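Local coordinates for glyoxalase family protein (Listeria monocytogenes, PDB 2P7O) that catalyses the hydration of fosfomycin, a manganese-dependent reaction that opens the antibiotic's epoxide and makes the bacterium resistant, at residues A20-Y32 with K43-C55. Numbering follows the deposited sequence.
Sequences AFLQNIFNAEEIY and KEKFFLIAGLWIC
E29 and L48 exchange two backbone hydrogen bonds, E29 N to L48 O (2.9 Å) and L48 N back to E29 O, and so join strand 29-30 to the antiparallel hairpin of 44-49 and 52-55. The pairing lies within a βαβββ module of the glyoxalase (vicinal oxygen chelate) fold: helix 15-26 ends at F26, and N27, with positive phi, turns the chain back along the sheet as one of its two outer strands within the chain. I31 N extends the pairing with a 2.8 Å bond to F46 O.

E30, beside F47 in the non-hydrogen-bonded pair, can be followed outward. Its CB lies 3.6 Å from F47 CE2; CG, anti to the backbone N (chi1 -170°), continues past the same ring atom and F46 O. The extended chain then brings the carboxylate to K45: CD and OE1 lie against K45 CD (E30 OE1 to K45 CD 3.5 Å), and OE2, also close to F47 CE2, receives K45 NZ on its syn side, 34° out of the carboxylate plane, in a 3.0 Å salt bridge. T19 of the helix also hydrogen-bonds K45 NZ, so the ammonium links helix and edge strand.

Between helix and sheet, L22 CD1 sits over one face of the F47 ring in a CH-pi contact, 4.2 Å from its centroid, while A28 CB packs on I49 CG1. F26 adds its CB against the I49 branches and directs its ring toward F72 and F117 of the other module.

The opposite face of the sheet carries I31, L48 and W53, and W53 also packs on L124 of the second subunit. On the same strand as L48 is E44, probably the catalytic proton acceptor. I31 crosses both L48 and W53 at about a right angle, with CD1 reaching L48 CG and CG1 resting 3.6 Å from W53 CZ3.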
# COMPACT_ATOMS: atom_id res chain seq x y z
N ALA A 20 -1.98 -1.36 -18.36
CA ALA A 20 -2.81 -2.45 -18.89
C ALA A 20 -3.13 -3.41 -17.74
O ALA A 20 -4.30 -3.87 -17.71
CB ALA A 20 -2.08 -3.11 -20.02
N PHE A 21 -2.17 -3.67 -16.84
CA PHE A 21 -2.43 -4.51 -15.68
C PHE A 21 -3.60 -3.95 -14.86
O PHE A 21 -4.58 -4.65 -14.54
CB PHE A 21 -1.10 -4.50 -14.87
CG PHE A 21 -1.22 -5.29 -13.57
CD1 PHE A 21 -1.17 -6.66 -13.57
CD2 PHE A 21 -1.38 -4.60 -12.40
CE1 PHE A 21 -1.33 -7.39 -12.41
CE2 PHE A 21 -1.55 -5.30 -11.22
CZ PHE A 21 -1.46 -6.69 -11.23
N LEU A 22 -3.53 -2.65 -14.53
CA LEU A 22 -4.48 -2.04 -13.63
C LEU A 22 -5.88 -1.94 -14.24
O LEU A 22 -6.87 -2.09 -13.53
CB LEU A 22 -4.04 -0.61 -13.24
CG LEU A 22 -2.77 -0.51 -12.40
CD1 LEU A 22 -2.43 0.95 -12.19
CD2 LEU A 22 -3.00 -1.26 -11.07
N GLN A 23 -5.90 -1.57 -15.51
CA GLN A 23 -7.12 -1.43 -16.30
C GLN A 23 -7.75 -2.80 -16.62
O GLN A 23 -8.95 -3.02 -16.42
CB GLN A 23 -6.80 -0.78 -17.68
CG GLN A 23 -6.64 0.75 -17.56
CD GLN A 23 -6.40 1.44 -18.90
OE1 GLN A 23 -6.02 0.85 -19.90
NE2 GLN A 23 -6.67 2.74 -18.89
N ASN A 24 -6.98 -3.74 -17.15
CA ASN A 24 -7.62 -5.04 -17.45
C ASN A 24 -8.07 -5.72 -16.18
O ASN A 24 -9.21 -6.20 -16.22
CB ASN A 24 -6.65 -5.94 -18.22
CG ASN A 24 -7.30 -7.21 -18.72
OD1 ASN A 24 -7.86 -7.23 -19.83
ND2 ASN A 24 -7.26 -8.30 -17.98
N ILE A 25 -7.29 -5.81 -15.12
CA ILE A 25 -7.65 -6.49 -13.89
C ILE A 25 -8.58 -5.69 -12.98
O ILE A 25 -9.62 -6.24 -12.55
CB ILE A 25 -6.40 -6.79 -13.01
CG1 ILE A 25 -5.40 -7.67 -13.78
CG2 ILE A 25 -6.83 -7.58 -11.77
CD1 ILE A 25 -6.14 -8.79 -14.49
N PHE A 26 -8.15 -4.47 -12.63
CA PHE A 26 -8.92 -3.76 -11.61
C PHE A 26 -9.91 -2.79 -12.23
O PHE A 26 -10.56 -2.04 -11.48
CB PHE A 26 -7.97 -2.91 -10.75
CG PHE A 26 -6.93 -3.70 -9.97
CD1 PHE A 26 -5.59 -3.69 -10.29
CD2 PHE A 26 -7.32 -4.47 -8.91
CE1 PHE A 26 -4.66 -4.51 -9.66
CE2 PHE A 26 -6.39 -5.24 -8.25
CZ PHE A 26 -5.06 -5.25 -8.57
N ASN A 27 -10.01 -2.67 -13.55
CA ASN A 27 -10.90 -1.64 -14.13
C ASN A 27 -10.59 -0.23 -13.67
O ASN A 27 -11.43 0.68 -13.61
CB ASN A 27 -12.37 -1.97 -13.86
CG ASN A 27 -12.74 -3.04 -14.89
OD1 ASN A 27 -12.65 -2.76 -16.12
ND2 ASN A 27 -12.92 -4.23 -14.37
N ALA A 28 -9.29 -0.03 -13.42
CA ALA A 28 -8.81 1.27 -12.93
C ALA A 28 -9.10 2.36 -13.96
O ALA A 28 -8.97 2.14 -15.17
CB ALA A 28 -7.32 1.13 -12.63
N GLU A 29 -9.52 3.52 -13.44
CA GLU A 29 -9.91 4.63 -14.30
C GLU A 29 -8.78 5.63 -14.35
O GLU A 29 -8.36 6.18 -13.32
CB GLU A 29 -11.21 5.25 -13.75
CG GLU A 29 -11.55 6.52 -14.54
CD GLU A 29 -12.45 6.18 -15.73
OE1 GLU A 29 -12.25 5.09 -16.29
OE2 GLU A 29 -13.33 7.01 -16.05
N GLU A 30 -8.19 5.88 -15.49
CA GLU A 30 -7.12 6.87 -15.59
C GLU A 30 -7.65 8.30 -15.38
O GLU A 30 -8.78 8.58 -15.84
CB GLU A 30 -6.38 6.75 -16.93
CG GLU A 30 -5.10 7.59 -17.00
CD GLU A 30 -4.30 7.22 -18.24
OE1 GLU A 30 -3.62 8.09 -18.83
OE2 GLU A 30 -4.22 6.02 -18.56
N ILE A 31 -6.86 9.08 -14.64
CA ILE A 31 -7.19 10.40 -14.15
C ILE A 31 -6.53 11.52 -14.95
O ILE A 31 -5.55 11.14 -15.61
CB ILE A 31 -6.65 10.44 -12.68
CG1 ILE A 31 -7.77 10.07 -11.71
CG2 ILE A 31 -5.89 11.70 -12.32
CD1 ILE A 31 -9.16 10.20 -12.34
N TYR A 32 -7.11 12.72 -14.85
CA TYR A 32 -6.90 13.96 -15.57
C TYR A 32 -6.36 13.77 -16.98
O TYR A 32 -7.05 13.49 -17.96
CB TYR A 32 -6.02 14.94 -14.81
N LYS A 43 7.79 10.05 -15.67
CA LYS A 43 6.43 10.54 -15.80
C LYS A 43 5.58 9.70 -14.86
O LYS A 43 6.07 8.73 -14.26
CB LYS A 43 5.87 10.60 -17.21
CG LYS A 43 5.38 12.02 -17.54
CD LYS A 43 4.87 12.69 -16.26
CE LYS A 43 3.35 12.71 -16.24
NZ LYS A 43 2.81 14.07 -15.94
N GLU A 44 4.33 10.13 -14.81
CA GLU A 44 3.42 9.59 -13.81
C GLU A 44 2.03 9.50 -14.41
O GLU A 44 1.62 10.30 -15.25
CB GLU A 44 3.37 10.55 -12.60
CG GLU A 44 2.56 11.81 -12.82
CD GLU A 44 2.39 12.70 -11.60
OE1 GLU A 44 1.27 13.23 -11.38
OE2 GLU A 44 3.34 12.95 -10.81
N LYS A 45 1.31 8.54 -13.86
CA LYS A 45 -0.11 8.57 -14.03
C LYS A 45 -0.84 8.43 -12.67
O LYS A 45 -0.37 7.77 -11.75
CB LYS A 45 -0.56 7.39 -14.88
CG LYS A 45 -0.35 7.62 -16.35
CD LYS A 45 -1.04 6.48 -17.10
CE LYS A 45 -0.46 6.35 -18.49
NZ LYS A 45 -1.34 5.48 -19.30
N PHE A 46 -2.04 9.01 -12.67
CA PHE A 46 -2.95 8.69 -11.56
C PHE A 46 -4.15 7.87 -12.09
O PHE A 46 -4.67 8.12 -13.18
CB PHE A 46 -3.42 9.94 -10.83
CG PHE A 46 -2.62 10.36 -9.61
CD1 PHE A 46 -3.04 10.02 -8.34
CD2 PHE A 46 -1.45 11.11 -9.78
CE1 PHE A 46 -2.32 10.43 -7.21
CE2 PHE A 46 -0.74 11.52 -8.67
CZ PHE A 46 -1.16 11.15 -7.38
N PHE A 47 -4.60 6.96 -11.24
CA PHE A 47 -5.79 6.16 -11.50
C PHE A 47 -6.63 6.14 -10.21
O PHE A 47 -6.18 6.50 -9.11
CB PHE A 47 -5.44 4.69 -11.76
CG PHE A 47 -4.60 4.45 -13.01
CD1 PHE A 47 -3.23 4.51 -12.95
CD2 PHE A 47 -5.22 4.20 -14.22
CE1 PHE A 47 -2.51 4.38 -14.11
CE2 PHE A 47 -4.49 4.06 -15.40
CZ PHE A 47 -3.12 4.17 -15.35
N LEU A 48 -7.90 5.81 -10.37
CA LEU A 48 -8.84 5.60 -9.32
C LEU A 48 -9.30 4.14 -9.42
O LEU A 48 -9.74 3.73 -10.52
CB LEU A 48 -10.15 6.41 -9.49
CG LEU A 48 -9.88 7.91 -9.54
CD1 LEU A 48 -11.05 8.80 -9.18
CD2 LEU A 48 -8.75 8.03 -8.55
N ILE A 49 -9.27 3.48 -8.28
CA ILE A 49 -9.76 2.11 -8.11
C ILE A 49 -10.63 2.08 -6.84
O ILE A 49 -10.11 2.10 -5.72
CB ILE A 49 -8.56 1.15 -7.96
CG1 ILE A 49 -7.52 1.28 -9.08
CG2 ILE A 49 -9.06 -0.30 -7.86
CD1 ILE A 49 -6.37 0.33 -8.87
N ALA A 50 -11.93 2.07 -7.13
CA ALA A 50 -12.94 1.94 -6.08
C ALA A 50 -12.64 2.95 -4.96
O ALA A 50 -12.66 2.63 -3.77
CB ALA A 50 -12.95 0.53 -5.55
N GLY A 51 -12.27 4.14 -5.41
CA GLY A 51 -12.12 5.26 -4.45
C GLY A 51 -10.68 5.48 -4.02
O GLY A 51 -10.30 6.49 -3.39
N LEU A 52 -9.84 4.49 -4.26
CA LEU A 52 -8.43 4.68 -3.91
C LEU A 52 -7.76 5.42 -5.09
O LEU A 52 -7.87 4.99 -6.25
CB LEU A 52 -7.74 3.32 -3.71
CG LEU A 52 -6.20 3.29 -3.77
CD1 LEU A 52 -5.60 3.95 -2.53
CD2 LEU A 52 -5.72 1.86 -3.99
N TRP A 53 -7.04 6.49 -4.77
CA TRP A 53 -6.18 7.21 -5.68
C TRP A 53 -4.81 6.56 -5.75
O TRP A 53 -4.05 6.58 -4.77
CB TRP A 53 -6.04 8.69 -5.23
CG TRP A 53 -7.33 9.46 -5.36
CD1 TRP A 53 -8.33 9.49 -4.40
CD2 TRP A 53 -7.78 10.34 -6.42
NE1 TRP A 53 -9.35 10.31 -4.83
CE2 TRP A 53 -9.03 10.83 -6.05
CE3 TRP A 53 -7.21 10.76 -7.65
CZ2 TRP A 53 -9.79 11.71 -6.85
CZ3 TRP A 53 -7.95 11.61 -8.45
CH2 TRP A 53 -9.22 12.08 -8.05
N ILE A 54 -4.53 6.00 -6.93
CA ILE A 54 -3.22 5.37 -7.06
C ILE A 54 -2.37 6.07 -8.10
O ILE A 54 -2.83 6.32 -9.23
CB ILE A 54 -3.35 3.86 -7.27
CG1 ILE A 54 -1.98 3.17 -7.36
CG2 ILE A 54 -4.26 3.48 -8.42
CD1 ILE A 54 -1.92 1.77 -6.76
N CYS A 55 -1.15 6.43 -7.68
CA CYS A 55 -0.20 7.00 -8.65
C CYS A 55 0.82 5.96 -9.04
O CYS A 55 1.35 5.22 -8.15
CB CYS A 55 0.53 8.18 -7.93
SG CYS A 55 1.96 8.79 -8.83